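Local coordinates for stress response kinase A (Escherichia coli, PDB 1ZYL), which phosphorylates proteins, including itself, on serine and threonine using ATP, and probably protects cells from stress linked to reactive oxygen species, at residues A[118-121]-A[122-125]; A[133-136]-A[137-140]; A[149-152]-A[153-157]; A[239-242]-A[243-246]; A[277-280]-A[281-285]. All blocks are in the same frame, centred on the assembly; numbering follows the deposited sequence.

Overall arrangement
The contacts lie along helices or at a helix end of this kinase, in two touching pairs with contact 2 apart. Contacts 1 and 4, centres 12 Å apart, bring helices 119-136 and 238-252 together through Ile119 with Met243 and Met122 with Gln244. Contacts 3 and 5, centres 13 Å apart, join helices 149-161 and 266-283, where Pro156 meets Ala279 and Glu155 meets Arg283. Contact 2 ends the helix that contact 1 begins, 22 Å away between centres. Contacts 3 and 5 come nearest the inferred catalytic Asp201: the side chains of Tyr152 and Trp280 each lie about 8 Å from its own. At contact 1, the side chain of Val125 is about 10 Å from that of Asn206, an inferred magnesium ligand.

Contact 1 of 5, residues A[118-121]-A[122-125]; sequences NIDQ and MEAV
Asn118 O receives the N-H of Met122 at 3.2 Å and so closes the first turn of helix 119-136. Asn118 is the N-cap: its OD1 accepts from Gln121 N, although the exact place of that oxygen is less sure. A short side chain ending in a carbonyl oxygen suits this position, since it can reach an amide of the first turn that has no earlier carbonyl to meet. Ile119 O takes Glu123 N at 3.1 Å, and the CG of Glu123 passes 3.5 Å from the same Ile119 O. Asp120 O is the acceptor for Ala124 N. Asp120 OD1 lies 4.0 Å from Glu123 OE1, a like charge, with the two carboxylate planes turned 59° apart; acids at a helix start should be favoured by the helix dipole, which may offset that repulsion. Gln121 O completes the series with Val125 N at 2.8 Å, and CG2 of Val125 rests against this oxygen. Met122 has CG anti to the backbone N (chi1 -160°), and bends at chi2 and chi3 turn its chain toward helix 238-252, where it touches Gln244 and Ile248. Around these first two turns, Gln121, Ala124 and Val125 lie against strands 207-209 and 213-215, through Trp209, Ile207, Pro213 and Phe215, while Ile119 and Glu123 join Met122 on helix 238-252.

Contact 2 of 5, residues A[133-136]-A[137-140]; sequences HQTG and RKQL
Arg137 folds back over the last turn of helix 119-136, its aliphatic chain and guanidinium running beside the carbonyl of His133. Its CG sits between the backbone N and the carbonyl carbon (chi1 53°), and a second bend at chi3 turns the head toward the helix. NH1 thereby comes to 3.8 Å from His133 CB; it is also near His133 O, but the angle is too poor for a hydrogen bond. That oxygen accepts only weakly from Arg137 N, at 2.9 Å. Lys138 is extended where Arg137 is bent. With CG anti to the carbonyl carbon, its chain runs back beside Thr135, CG 3.2 Å from Thr135 O and CE 4.0 Å from Thr135 CA. Its backbone N gives a firmer bond to Thr135 O at 2.7 Å. A weak i to i+4 bond followed by this i to i+3 bond, a tightening to a 3-10-like turn, is a common C-terminal finish to a helix. The long methylene chain can follow the backbone and still deliver NZ to Asp80, which forms a salt bridge with Lys138 and a hydrogen bond with Thr135 OG1. The His133 ring lies apart from Arg137, its nitrogens taken by Tyr252 (ND1) and Asp229 (NE2). The helix end is thus held between helix 64-79, which Thr135 and Lys138 touch, and strand 196-197, where His133 meets Leu196 and Gly136 bonds to the backbone of Arg197.

Contact 3 of 5, residues A[149-152]-A[153-157]; sequences LNEY and LIEPR
Leu149 O accepts two backbone N-H groups, from Leu153 at 2.7 Å and from Ile154 at 3.1 Å. They reach it from opposite faces of the carbonyl plane, so one oxygen serves both an alpha-type and a wider pi-type bond. Asn150 O continues the wide spacing by accepting from Glu155 N, though the place of this oxygen is less sure. Here helix 149-161 combines a pi-type turn with a kink at Pro156, whose nitrogen carries no hydrogen; the ring packs against the previous turn instead, its CD 3.4 Å from Glu151 O and its CG 3.4 Å from Tyr152 O. Regular bonding resumes beyond the proline, where Arg157 N donates to Leu153 O. Among the side chains, Glu151 is extended, CG anti to the backbone N (chi1 -179°), and its carboxylate finds a salt bridge with Arg222. Leu149 and Leu153 run alongside each other in the same direction, with CD2 and CD1 respectively 3.8 Å apart; two branched apolar groups suit a face packed against helices 171-188 and 266-283. The Tyr152 ring meets that of Tyr276.

Contact 4 of 5, residues A[239-242]-A[243-246]; sequences AEQR and MQLE
Ala239 to Glu246 form a continuous stretch of helix 238-252, in which Leu245 N bonds to Gln241 O and Glu246 N to Arg242 O, each at 3.2 Å. The bond from Met243 N to Ala239 O is weak at 3.4 Å. Arg242 and Glu246, one turn apart (i, i+4), run alongside each other, both extended with CG anti to the backbone N. The nearest charged atoms, Arg242 NE and Glu246 OE2, are 4.0 Å apart; the carboxylate oxygen is far from the plane of the guanidinium, and no N-H is aimed at it. Farther round the helix, Glu240 lies alongside Met243, its OE1 3.7 Å from Met243 CG, while its carboxylate stands at 77° to the amide of Gln244. That amide is anchored instead through OE1, which accepts from Asn235 N. Apolar Met243 suits its packing against helix 119-136. The long, flexible chains of Arg242 and Glu246 suit the helix surface, and their charges probably attract one another only through space, without a directed bond.

Contact 5 of 5, residues A[277-280]-A[281-285]; sequences YLAW and LMRRW
Arg284 reaches back from the end of helix 266-283 over Trp280, and each atom of its chain meets part of that residue. CB and CG lie beside the carbonyl, CG 3.4 Å from Trp280 O. With CG anti to the carbonyl carbon (chi1 -60°) and the chain extended as far as NE, CD arrives above the indole face, 3.8 Å from the centroid of the five-membered ring and 18° off its normal, a CH-pi contact. NE follows over the NE1-CE2 bond. At the tip, Trp280 NE1 lies 3.1 Å from the guanidinium plane, over its centre, and the ring and guanidinium planes are 23° apart; NH2 continues to Trp280 CD1 at 3.3 Å. Arginine suits the place by offering both a methylene and a flat cation to an aromatic face. A turn earlier, Leu281 appears to set CG over the Tyr277 ring, offset toward its rim, in a second CH-pi contact at 4.2 Å from the centroid, and Ala279 CB lies beneath the Arg283 guanidinium, where a small methyl fits. The Trp280 side chain is about 8 Å from that of Ser36, an inferred ATP site. NE1 of Trp280 and the guanidinium of Arg284 are all donors, so none bonds another. Glu38 OE1 resolves this, accepting from Trp280 NE1 and forming a salt bridge with Arg284 NH1; its negative charge probably steadies the cation over the indole.

Contact 1 of 5, residues A[118-121]-A[122-125]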
loop_
_atom_site.group_PDB
_atom_site.type_symbol
_atom_site.label_atom_id
_atom_site.label_comp_id
_atom_site.label_asym_id
_atom_site.label_seq_id
_atom_site.Cartn_x
_atom_site.Cartn_y
_atom_site.Cartn_z
ATOM N N ASN A 118 2.223 -21.695 -0.739
ATOM C CA ASN A 118 3.206 -22.399 0.069
ATOM C C ASN A 118 3.222 -21.867 1.490
ATOM O O ASN A 118 3.658 -20.743 1.735
ATOM C CB ASN A 118 4.590 -22.263 -0.557
ATOM C CG ASN A 118 5.670 -22.883 0.294
ATOM O OD1 ASN A 118 5.919 -22.434 1.410
ATOM N ND2 ASN A 118 6.317 -23.927 -0.223
ATOM N N ILE A 119 2.745 -22.683 2.424
ATOM C CA ILE A 119 2.686 -22.300 3.829
ATOM C C ILE A 119 4.071 -22.000 4.400
ATOM O O ILE A 119 4.196 -21.267 5.382
ATOM C CB ILE A 119 2.043 -23.407 4.681
ATOM C CG1 ILE A 119 0.728 -23.861 4.041
ATOM C CG2 ILE A 119 1.786 -22.887 6.086
ATOM C CD1 ILE A 119 0.128 -25.115 4.667
ATOM N N ASP A 120 5.108 -22.567 3.793
ATOM C CA ASP A 120 6.470 -22.347 4.267
ATOM C C ASP A 120 6.911 -20.910 3.993
ATOM O O ASP A 120 7.462 -20.244 4.873
ATOM C CB ASP A 120 7.434 -23.330 3.595
ATOM C CG ASP A 120 8.333 -24.048 4.594
ATOM O OD1 ASP A 120 7.799 -24.811 5.434
ATOM O OD2 ASP A 120 9.568 -23.847 4.541
ATOM N N GLN A 121 6.674 -20.432 2.773
ATOM C CA GLN A 121 7.040 -19.067 2.415
ATOM C C GLN A 121 6.239 -18.098 3.276
ATOM O O GLN A 121 6.705 -17.012 3.620
ATOM C CB GLN A 121 6.760 -18.810 0.934
ATOM C CG GLN A 121 7.698 -19.553 -0.003
ATOM C CD GLN A 121 7.536 -19.140 -1.456
ATOM O OE1 GLN A 121 8.349 -19.502 -2.300
ATOM N NE2 GLN A 121 6.483 -18.384 -1.753
ATOM N N MET A 122 5.027 -18.516 3.622
ATOM C CA MET A 122 4.135 -17.729 4.462
ATOM C C MET A 122 4.838 -17.488 5.790
ATOM O O MET A 122 4.883 -16.369 6.278
ATOM C CB MET A 122 2.838 -18.500 4.712
ATOM C CG MET A 122 1.670 -17.646 5.141
ATOM S SD MET A 122 0.803 -17.003 3.716
ATOM C CE MET A 122 -0.251 -18.409 3.298
ATOM N N GLU A 123 5.384 -18.554 6.365
ATOM C CA GLU A 123 6.087 -18.465 7.637
ATOM C C GLU A 123 7.301 -17.560 7.550
ATOM O O GLU A 123 7.525 -16.742 8.439
ATOM C CB GLU A 123 6.527 -19.849 8.114
ATOM C CG GLU A 123 5.396 -20.719 8.617
ATOM C CD GLU A 123 5.897 -21.965 9.322
ATOM O OE1 GLU A 123 6.647 -22.743 8.691
ATOM O OE2 GLU A 123 5.542 -22.167 10.506
ATOM N N ALA A 124 8.088 -17.715 6.486
ATOM C CA ALA A 124 9.281 -16.892 6.285
ATOM C C ALA A 124 8.876 -15.427 6.189
ATOM O O ALA A 124 9.565 -14.552 6.714
ATOM C CB ALA A 124 10.008 -17.312 5.017
ATOM N N VAL A 125 7.759 -15.165 5.512
ATOM C CA VAL A 125 7.253 -13.802 5.359
ATOM C C VAL A 125 6.709 -13.303 6.690
ATOM O O VAL A 125 6.974 -12.183 7.091
ATOM C CB VAL A 125 6.140 -13.724 4.259
ATOM C CG1 VAL A 125 5.304 -12.473 4.428
ATOM C CG2 VAL A 125 6.774 -13.703 2.885
#

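Contact 2 of 5, residues A[133-136]-A[137-140]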
loop_
_atom_site.group_PDB
_atom_site.type_symbol
_atom_site.label_atom_id
_atom_site.label_comp_id
_atom_site.label_asym_id
_atom_site.label_seq_id
_atom_site.Cartn_x
_atom_site.Cartn_y
_atom_site.Cartn_z
ATOM N N HIS A 133 8.259 -5.173 12.018
ATOM C CA HIS A 133 7.495 -4.428 13.016
ATOM C C HIS A 133 8.297 -4.209 14.284
ATOM O O HIS A 133 7.998 -3.295 15.059
ATOM C CB HIS A 133 6.192 -5.151 13.343
ATOM C CG HIS A 133 5.212 -5.143 12.217
ATOM N ND1 HIS A 133 3.898 -5.518 12.371
ATOM C CD2 HIS A 133 5.355 -4.797 10.917
ATOM C CE1 HIS A 133 3.271 -5.402 11.215
ATOM N NE2 HIS A 133 4.133 -4.965 10.315
ATOM N N GLN A 134 9.311 -5.053 14.489
ATOM C CA GLN A 134 10.185 -4.929 15.645
ATOM C C GLN A 134 10.919 -3.605 15.478
ATOM O O GLN A 134 11.048 -2.829 16.428
ATOM C CB GLN A 134 11.192 -6.070 15.673
ATOM C CG GLN A 134 12.033 -6.121 16.936
ATOM C CD GLN A 134 13.085 -7.214 16.893
ATOM O OE1 GLN A 134 13.662 -7.566 17.916
ATOM N NE2 GLN A 134 13.344 -7.747 15.708
ATOM N N THR A 135 11.390 -3.357 14.256
ATOM C CA THR A 135 12.088 -2.115 13.918
ATOM C C THR A 135 11.050 -1.014 13.913
ATOM O O THR A 135 11.139 -0.037 14.653
ATOM C CB THR A 135 12.690 -2.158 12.500
ATOM O OG1 THR A 135 13.609 -3.253 12.392
ATOM C CG2 THR A 135 13.415 -0.868 12.194
ATOM N N GLY A 136 10.052 -1.201 13.062
ATOM C CA GLY A 136 8.988 -0.231 12.928
ATOM C C GLY A 136 8.427 0.293 14.230
ATOM O O GLY A 136 7.868 1.387 14.257
ATOM N N ARG A 137 8.554 -0.457 15.318
ATOM C CA ARG A 137 8.007 0.049 16.569
ATOM C C ARG A 137 8.946 0.989 17.320
ATOM O O ARG A 137 8.511 1.690 18.234
ATOM C CB ARG A 137 7.557 -1.098 17.487
ATOM C CG ARG A 137 8.581 -2.186 17.767
ATOM C CD ARG A 137 8.060 -3.097 18.872
ATOM N NE ARG A 137 6.620 -3.311 18.749
ATOM C CZ ARG A 137 6.042 -4.156 17.896
ATOM N NH1 ARG A 137 6.771 -4.903 17.074
ATOM N NH2 ARG A 137 4.719 -4.228 17.846
ATOM N N LYS A 138 10.216 1.027 16.921
ATOM C CA LYS A 138 11.184 1.898 17.578
ATOM C C LYS A 138 10.764 3.381 17.641
ATOM O O LYS A 138 11.031 4.067 18.631
ATOM C CB LYS A 138 12.547 1.736 16.909
ATOM C CG LYS A 138 13.136 0.330 17.103
ATOM C CD LYS A 138 14.463 0.165 16.388
ATOM C CE LYS A 138 14.996 -1.248 16.525
ATOM N NZ LYS A 138 16.272 -1.436 15.764
ATOM N N GLN A 139 10.116 3.873 16.590
ATOM C CA GLN A 139 9.613 5.248 16.550
ATOM C C GLN A 139 8.537 5.367 15.489
ATOM O O GLN A 139 8.442 4.520 14.605
ATOM C CB GLN A 139 10.729 6.266 16.294
ATOM C CG GLN A 139 11.790 5.830 15.324
ATOM C CD GLN A 139 12.873 6.873 15.166
ATOM O OE1 GLN A 139 13.999 6.560 14.771
ATOM N NE2 GLN A 139 12.537 8.127 15.468
ATOM N N LEU A 140 7.724 6.413 15.599
ATOM C CA LEU A 140 6.609 6.656 14.686
ATOM C C LEU A 140 6.840 7.770 13.676
ATOM O O LEU A 140 7.493 8.769 13.967
ATOM C CB LEU A 140 5.358 7.006 15.495
ATOM C CG LEU A 140 4.361 5.939 15.946
ATOM C CD1 LEU A 140 4.969 4.555 15.919
ATOM C CD2 LEU A 140 3.885 6.289 17.323
#

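Contact 3 of 5, residues A[149-152]-A[153-157]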
loop_
_atom_site.group_PDB
_atom_site.type_symbol
_atom_site.label_atom_id
_atom_site.label_comp_id
_atom_site.label_asym_id
_atom_site.label_seq_id
_atom_site.Cartn_x
_atom_site.Cartn_y
_atom_site.Cartn_z
ATOM N N LEU A 149 -9.628 6.921 10.243
ATOM C CA LEU A 149 -10.839 7.207 9.480
ATOM C C LEU A 149 -10.820 8.464 8.603
ATOM O O LEU A 149 -11.477 8.503 7.563
ATOM C CB LEU A 149 -12.027 7.274 10.438
ATOM C CG LEU A 149 -12.144 6.111 11.416
ATOM C CD1 LEU A 149 -13.503 6.173 12.082
ATOM C CD2 LEU A 149 -11.957 4.781 10.687
ATOM N N ASN A 150 -10.073 9.486 9.014
ATOM C CA ASN A 150 -10.022 10.726 8.247
ATOM C C ASN A 150 -9.619 10.534 6.798
ATOM O O ASN A 150 -10.383 10.839 5.889
ATOM C CB ASN A 150 -9.062 11.724 8.890
ATOM C CG ASN A 150 -8.806 12.932 8.005
ATOM O OD1 ASN A 150 -7.655 13.271 7.716
ATOM N ND2 ASN A 150 -9.875 13.587 7.571
ATOM N N GLU A 151 -8.404 10.033 6.603
ATOM C CA GLU A 151 -7.843 9.797 5.276
ATOM C C GLU A 151 -8.516 8.665 4.521
ATOM O O GLU A 151 -8.668 8.717 3.299
ATOM C CB GLU A 151 -6.352 9.471 5.393
ATOM C CG GLU A 151 -5.668 9.237 4.066
ATOM C CD GLU A 151 -4.245 8.782 4.235
ATOM O OE1 GLU A 151 -3.443 8.913 3.280
ATOM O OE2 GLU A 151 -3.931 8.279 5.331
ATOM N N TYR A 152 -8.912 7.635 5.254
ATOM C CA TYR A 152 -9.529 6.484 4.631
ATOM C C TYR A 152 -11.021 6.561 4.373
ATOM O O TYR A 152 -11.489 6.009 3.385
ATOM C CB TYR A 152 -9.191 5.225 5.434
ATOM C CG TYR A 152 -7.822 4.689 5.096
ATOM C CD1 TYR A 152 -6.670 5.275 5.612
ATOM C CD2 TYR A 152 -7.679 3.630 4.199
ATOM C CE1 TYR A 152 -5.404 4.817 5.240
ATOM C CE2 TYR A 152 -6.430 3.166 3.822
ATOM C CZ TYR A 152 -5.294 3.759 4.343
ATOM O OH TYR A 152 -4.060 3.267 3.981
ATOM N N LEU A 153 -11.763 7.256 5.231
ATOM C CA LEU A 153 -13.215 7.356 5.059
ATOM C C LEU A 153 -13.816 8.738 4.772
ATOM O O LEU A 153 -14.411 8.957 3.714
ATOM C CB LEU A 153 -13.930 6.778 6.282
ATOM C CG LEU A 153 -13.647 5.327 6.649
ATOM C CD1 LEU A 153 -14.505 4.930 7.827
ATOM C CD2 LEU A 153 -13.938 4.447 5.466
ATOM N N ILE A 154 -13.676 9.666 5.713
ATOM C CA ILE A 154 -14.269 10.980 5.539
ATOM C C ILE A 154 -13.795 11.782 4.330
ATOM O O ILE A 154 -14.610 12.428 3.676
ATOM C CB ILE A 154 -14.130 11.830 6.821
ATOM C CG1 ILE A 154 -12.660 12.085 7.133
ATOM C CG2 ILE A 154 -14.791 11.106 7.988
ATOM C CD1 ILE A 154 -12.443 12.955 8.360
ATOM N N GLU A 155 -12.499 11.743 4.020
ATOM C CA GLU A 155 -11.992 12.490 2.867
ATOM C C GLU A 155 -12.590 11.937 1.577
ATOM O O GLU A 155 -13.126 12.685 0.755
ATOM C CB GLU A 155 -10.464 12.441 2.808
ATOM C CG GLU A 155 -9.795 13.540 3.590
ATOM C CD GLU A 155 -8.306 13.628 3.303
ATOM O OE1 GLU A 155 -7.543 12.795 3.838
ATOM O OE2 GLU A 155 -7.899 14.526 2.529
ATOM N N PRO A 156 -12.491 10.618 1.372
ATOM C CA PRO A 156 -13.059 10.028 0.159
ATOM C C PRO A 156 -14.551 10.373 0.028
ATOM O O PRO A 156 -15.006 10.805 -1.029
ATOM C CB PRO A 156 -12.819 8.542 0.366
ATOM C CG PRO A 156 -11.502 8.537 1.067
ATOM C CD PRO A 156 -11.672 9.634 2.099
ATOM N N ARG A 157 -15.313 10.195 1.100
ATOM C CA ARG A 157 -16.724 10.514 1.039
ATOM C C ARG A 157 -16.928 11.940 0.560
ATOM O O ARG A 157 -17.898 12.224 -0.131
ATOM C CB ARG A 157 -17.386 10.349 2.400
ATOM C CG ARG A 157 -18.853 10.762 2.396
ATOM C CD ARG A 157 -19.652 9.920 1.417
ATOM N NE ARG A 157 -20.671 10.691 0.705
ATOM C CZ ARG A 157 -21.670 11.346 1.286
ATOM N NH1 ARG A 157 -22.541 12.014 0.545
ATOM N NH2 ARG A 157 -21.802 11.338 2.607
#

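Contact 4 of 5, residues A[239-242]-A[243-246]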
loop_
_atom_site.group_PDB
_atom_site.type_symbol
_atom_site.label_atom_id
_atom_site.label_comp_id
_atom_site.label_asym_id
_atom_site.label_seq_id
_atom_site.Cartn_x
_atom_site.Cartn_y
_atom_site.Cartn_z
ATOM N N ALA A 239 -11.362 -22.255 6.510
ATOM C CA ALA A 239 -10.443 -23.102 7.269
ATOM C C ALA A 239 -8.985 -22.994 6.862
ATOM O O ALA A 239 -8.097 -23.255 7.671
ATOM C CB ALA A 239 -10.886 -24.554 7.194
ATOM N N GLU A 240 -8.744 -22.634 5.605
ATOM C CA GLU A 240 -7.385 -22.482 5.097
ATOM C C GLU A 240 -6.826 -21.229 5.738
ATOM O O GLU A 240 -5.682 -21.200 6.182
ATOM C CB GLU A 240 -7.400 -22.322 3.578
ATOM C CG GLU A 240 -6.619 -23.382 2.826
ATOM C CD GLU A 240 -5.119 -23.186 2.936
ATOM O OE1 GLU A 240 -4.591 -23.199 4.070
ATOM O OE2 GLU A 240 -4.463 -23.015 1.884
ATOM N N GLN A 241 -7.664 -20.197 5.797
ATOM C CA GLN A 241 -7.285 -18.921 6.380
ATOM C C GLN A 241 -7.209 -19.001 7.893
ATOM O O GLN A 241 -6.591 -18.159 8.539
ATOM C CB GLN A 241 -8.280 -17.842 5.975
ATOM C CG GLN A 241 -8.429 -17.701 4.487
ATOM C CD GLN A 241 -9.021 -16.369 4.088
ATOM O OE1 GLN A 241 -9.335 -16.153 2.921
ATOM N NE2 GLN A 241 -9.170 -15.464 5.056
ATOM N N ARG A 242 -7.850 -20.007 8.469
ATOM C CA ARG A 242 -7.787 -20.151 9.911
ATOM C C ARG A 242 -6.398 -20.644 10.280
ATOM O O ARG A 242 -5.849 -20.250 11.305
ATOM C CB ARG A 242 -8.814 -21.159 10.428
ATOM C CG ARG A 242 -8.695 -21.382 11.918
ATOM C CD ARG A 242 -9.532 -22.535 12.400
ATOM N NE ARG A 242 -9.252 -22.807 13.807
ATOM C CZ ARG A 242 -9.763 -23.823 14.496
ATOM N NH1 ARG A 242 -9.446 -23.988 15.780
ATOM N NH2 ARG A 242 -10.587 -24.677 13.896
ATOM N N MET A 243 -5.820 -21.500 9.444
ATOM C CA MET A 243 -4.509 -22.023 9.762
ATOM C C MET A 243 -3.378 -21.110 9.334
ATOM O O MET A 243 -2.349 -21.070 10.006
ATOM C CB MET A 243 -4.316 -23.410 9.159
ATOM C CG MET A 243 -4.066 -23.423 7.680
ATOM S SD MET A 243 -2.688 -24.490 7.340
ATOM C CE MET A 243 -1.366 -23.317 7.518
ATOM N N GLN A 244 -3.554 -20.381 8.230
ATOM C CA GLN A 244 -2.507 -19.467 7.766
ATOM C C GLN A 244 -2.344 -18.398 8.822
ATOM O O GLN A 244 -1.238 -18.109 9.275
ATOM C CB GLN A 244 -2.889 -18.779 6.462
ATOM C CG GLN A 244 -3.353 -19.697 5.382
ATOM C CD GLN A 244 -3.770 -18.937 4.146
ATOM O OE1 GLN A 244 -4.213 -17.788 4.231
ATOM N NE2 GLN A 244 -3.646 -19.575 2.985
ATOM N N LEU A 245 -3.462 -17.805 9.213
ATOM C CA LEU A 245 -3.415 -16.772 10.225
ATOM C C LEU A 245 -2.732 -17.356 11.450
ATOM O O LEU A 245 -1.772 -16.801 11.978
ATOM C CB LEU A 245 -4.825 -16.305 10.585
ATOM C CG LEU A 245 -4.828 -15.164 11.599
ATOM C CD1 LEU A 245 -3.851 -14.091 11.144
ATOM C CD2 LEU A 245 -6.228 -14.599 11.745
ATOM N N GLU A 246 -3.231 -18.497 11.888
ATOM C CA GLU A 246 -2.677 -19.159 13.047
ATOM C C GLU A 246 -1.176 -19.392 12.832
ATOM O O GLU A 246 -0.378 -19.247 13.762
ATOM C CB GLU A 246 -3.425 -20.479 13.247
ATOM C CG GLU A 246 -3.188 -21.200 14.562
ATOM C CD GLU A 246 -4.225 -22.299 14.810
ATOM O OE1 GLU A 246 -3.978 -23.188 15.654
ATOM O OE2 GLU A 246 -5.295 -22.267 14.167
#

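Contact 5 of 5, residues A[277-280]-A[281-285]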
loop_
_atom_site.group_PDB
_atom_site.type_symbol
_atom_site.label_atom_id
_atom_site.label_comp_id
_atom_site.label_asym_id
_atom_site.label_seq_id
_atom_site.Cartn_x
_atom_site.Cartn_y
_atom_site.Cartn_z
ATOM N N TYR A 277 -9.669 3.351 -1.966
ATOM C CA TYR A 277 -9.261 2.989 -3.321
ATOM C C TYR A 277 -10.089 3.657 -4.423
ATOM O O TYR A 277 -9.614 3.857 -5.545
ATOM C CB TYR A 277 -9.302 1.465 -3.469
ATOM C CG TYR A 277 -9.081 0.961 -4.867
ATOM C CD1 TYR A 277 -10.144 0.816 -5.746
ATOM C CD2 TYR A 277 -7.807 0.613 -5.311
ATOM C CE1 TYR A 277 -9.956 0.332 -7.041
ATOM C CE2 TYR A 277 -7.599 0.125 -6.614
ATOM C CZ TYR A 277 -8.685 -0.013 -7.471
ATOM O OH TYR A 277 -8.510 -0.501 -8.746
ATOM N N LEU A 278 -11.328 4.004 -4.106
ATOM C CA LEU A 278 -12.177 4.642 -5.091
ATOM C C LEU A 278 -11.749 6.083 -5.267
ATOM O O LEU A 278 -11.743 6.595 -6.381
ATOM C CB LEU A 278 -13.649 4.563 -4.673
ATOM C CG LEU A 278 -14.516 3.510 -5.373
ATOM C CD1 LEU A 278 -13.955 2.125 -5.162
ATOM C CD2 LEU A 278 -15.922 3.592 -4.836
ATOM N N ALA A 279 -11.387 6.743 -4.171
ATOM C CA ALA A 279 -10.944 8.132 -4.246
ATOM C C ALA A 279 -9.558 8.166 -4.890
ATOM O O ALA A 279 -9.232 9.058 -5.678
ATOM C CB ALA A 279 -10.899 8.750 -2.851
ATOM N N TRP A 280 -8.751 7.172 -4.545
ATOM C CA TRP A 280 -7.400 7.055 -5.066
ATOM C C TRP A 280 -7.442 7.074 -6.585
ATOM O O TRP A 280 -6.741 7.857 -7.207
ATOM C CB TRP A 280 -6.768 5.755 -4.567
ATOM C CG TRP A 280 -5.374 5.543 -5.010
ATOM C CD1 TRP A 280 -4.252 6.084 -4.466
ATOM C CD2 TRP A 280 -4.941 4.704 -6.081
ATOM N NE1 TRP A 280 -3.134 5.628 -5.127
ATOM C CE2 TRP A 280 -3.530 4.779 -6.126
ATOM C CE3 TRP A 280 -5.605 3.894 -7.007
ATOM C CZ2 TRP A 280 -2.768 4.065 -7.067
ATOM C CZ3 TRP A 280 -4.846 3.183 -7.943
ATOM C CH2 TRP A 280 -3.443 3.275 -7.962
ATOM N N LEU A 281 -8.261 6.207 -7.176
ATOM C CA LEU A 281 -8.401 6.148 -8.634
ATOM C C LEU A 281 -8.933 7.465 -9.149
ATOM O O LEU A 281 -8.362 8.065 -10.048
ATOM C CB LEU A 281 -9.369 5.050 -9.048
ATOM C CG LEU A 281 -8.884 3.609 -8.964
ATOM C CD1 LEU A 281 -10.079 2.691 -9.056
ATOM C CD2 LEU A 281 -7.888 3.329 -10.076
ATOM N N MET A 282 -10.039 7.911 -8.573
ATOM C CA MET A 282 -10.646 9.166 -8.973
ATOM C C MET A 282 -9.632 10.313 -8.984
ATOM O O MET A 282 -9.477 10.983 -9.995
ATOM C CB MET A 282 -11.818 9.502 -8.041
ATOM C CG MET A 282 -12.920 8.437 -8.028
ATOM S SD MET A 282 -14.371 8.814 -7.008
ATOM C CE MET A 282 -15.319 9.705 -8.171
ATOM N N ARG A 283 -8.926 10.524 -7.877
ATOM C CA ARG A 283 -7.962 11.624 -7.795
ATOM C C ARG A 283 -6.881 11.629 -8.861
ATOM O O ARG A 283 -6.386 12.688 -9.235
ATOM C CB ARG A 283 -7.295 11.659 -6.420
ATOM C CG ARG A 283 -8.170 12.211 -5.309
ATOM C CD ARG A 283 -7.610 11.840 -3.946
ATOM N NE ARG A 283 -8.565 12.127 -2.878
ATOM C CZ ARG A 283 -8.516 11.597 -1.659
ATOM N NH1 ARG A 283 -9.432 11.926 -0.761
ATOM N NH2 ARG A 283 -7.561 10.734 -1.342
ATOM N N ARG A 284 -6.529 10.454 -9.354
ATOM C CA ARG A 284 -5.488 10.317 -10.364
ATOM C C ARG A 284 -6.053 10.165 -11.774
ATOM O O ARG A 284 -5.347 9.767 -12.691
ATOM C CB ARG A 284 -4.632 9.095 -10.027
ATOM C CG ARG A 284 -3.960 9.191 -8.680
ATOM C CD ARG A 284 -3.452 7.846 -8.168
ATOM N NE ARG A 284 -2.447 8.036 -7.122
ATOM C CZ ARG A 284 -2.661 8.662 -5.962
ATOM N NH1 ARG A 284 -1.664 8.785 -5.093
ATOM N NH2 ARG A 284 -3.862 9.150 -5.657
ATOM N N TRP A 285 -7.322 10.495 -11.953
ATOM C CA TRP A 285 -7.968 10.340 -13.252
ATOM C C TRP A 285 -7.373 11.148 -14.406
ATOM O O TRP A 285 -7.477 10.734 -15.553
ATOM C CB TRP A 285 -9.463 10.657 -13.131
ATOM C CG TRP A 285 -10.294 10.066 -14.215
ATOM C CD1 TRP A 285 -11.102 10.734 -15.086
ATOM C CD2 TRP A 285 -10.423 8.680 -14.532
ATOM N NE1 TRP A 285 -11.731 9.850 -15.928
ATOM C CE2 TRP A 285 -11.330 8.580 -15.609
ATOM C CE3 TRP A 285 -9.861 7.511 -14.010
ATOM C CZ2 TRP A 285 -11.687 7.356 -16.172
ATOM C CZ3 TRP A 285 -10.217 6.295 -14.569
ATOM C CH2 TRP A 285 -11.120 6.226 -15.639
#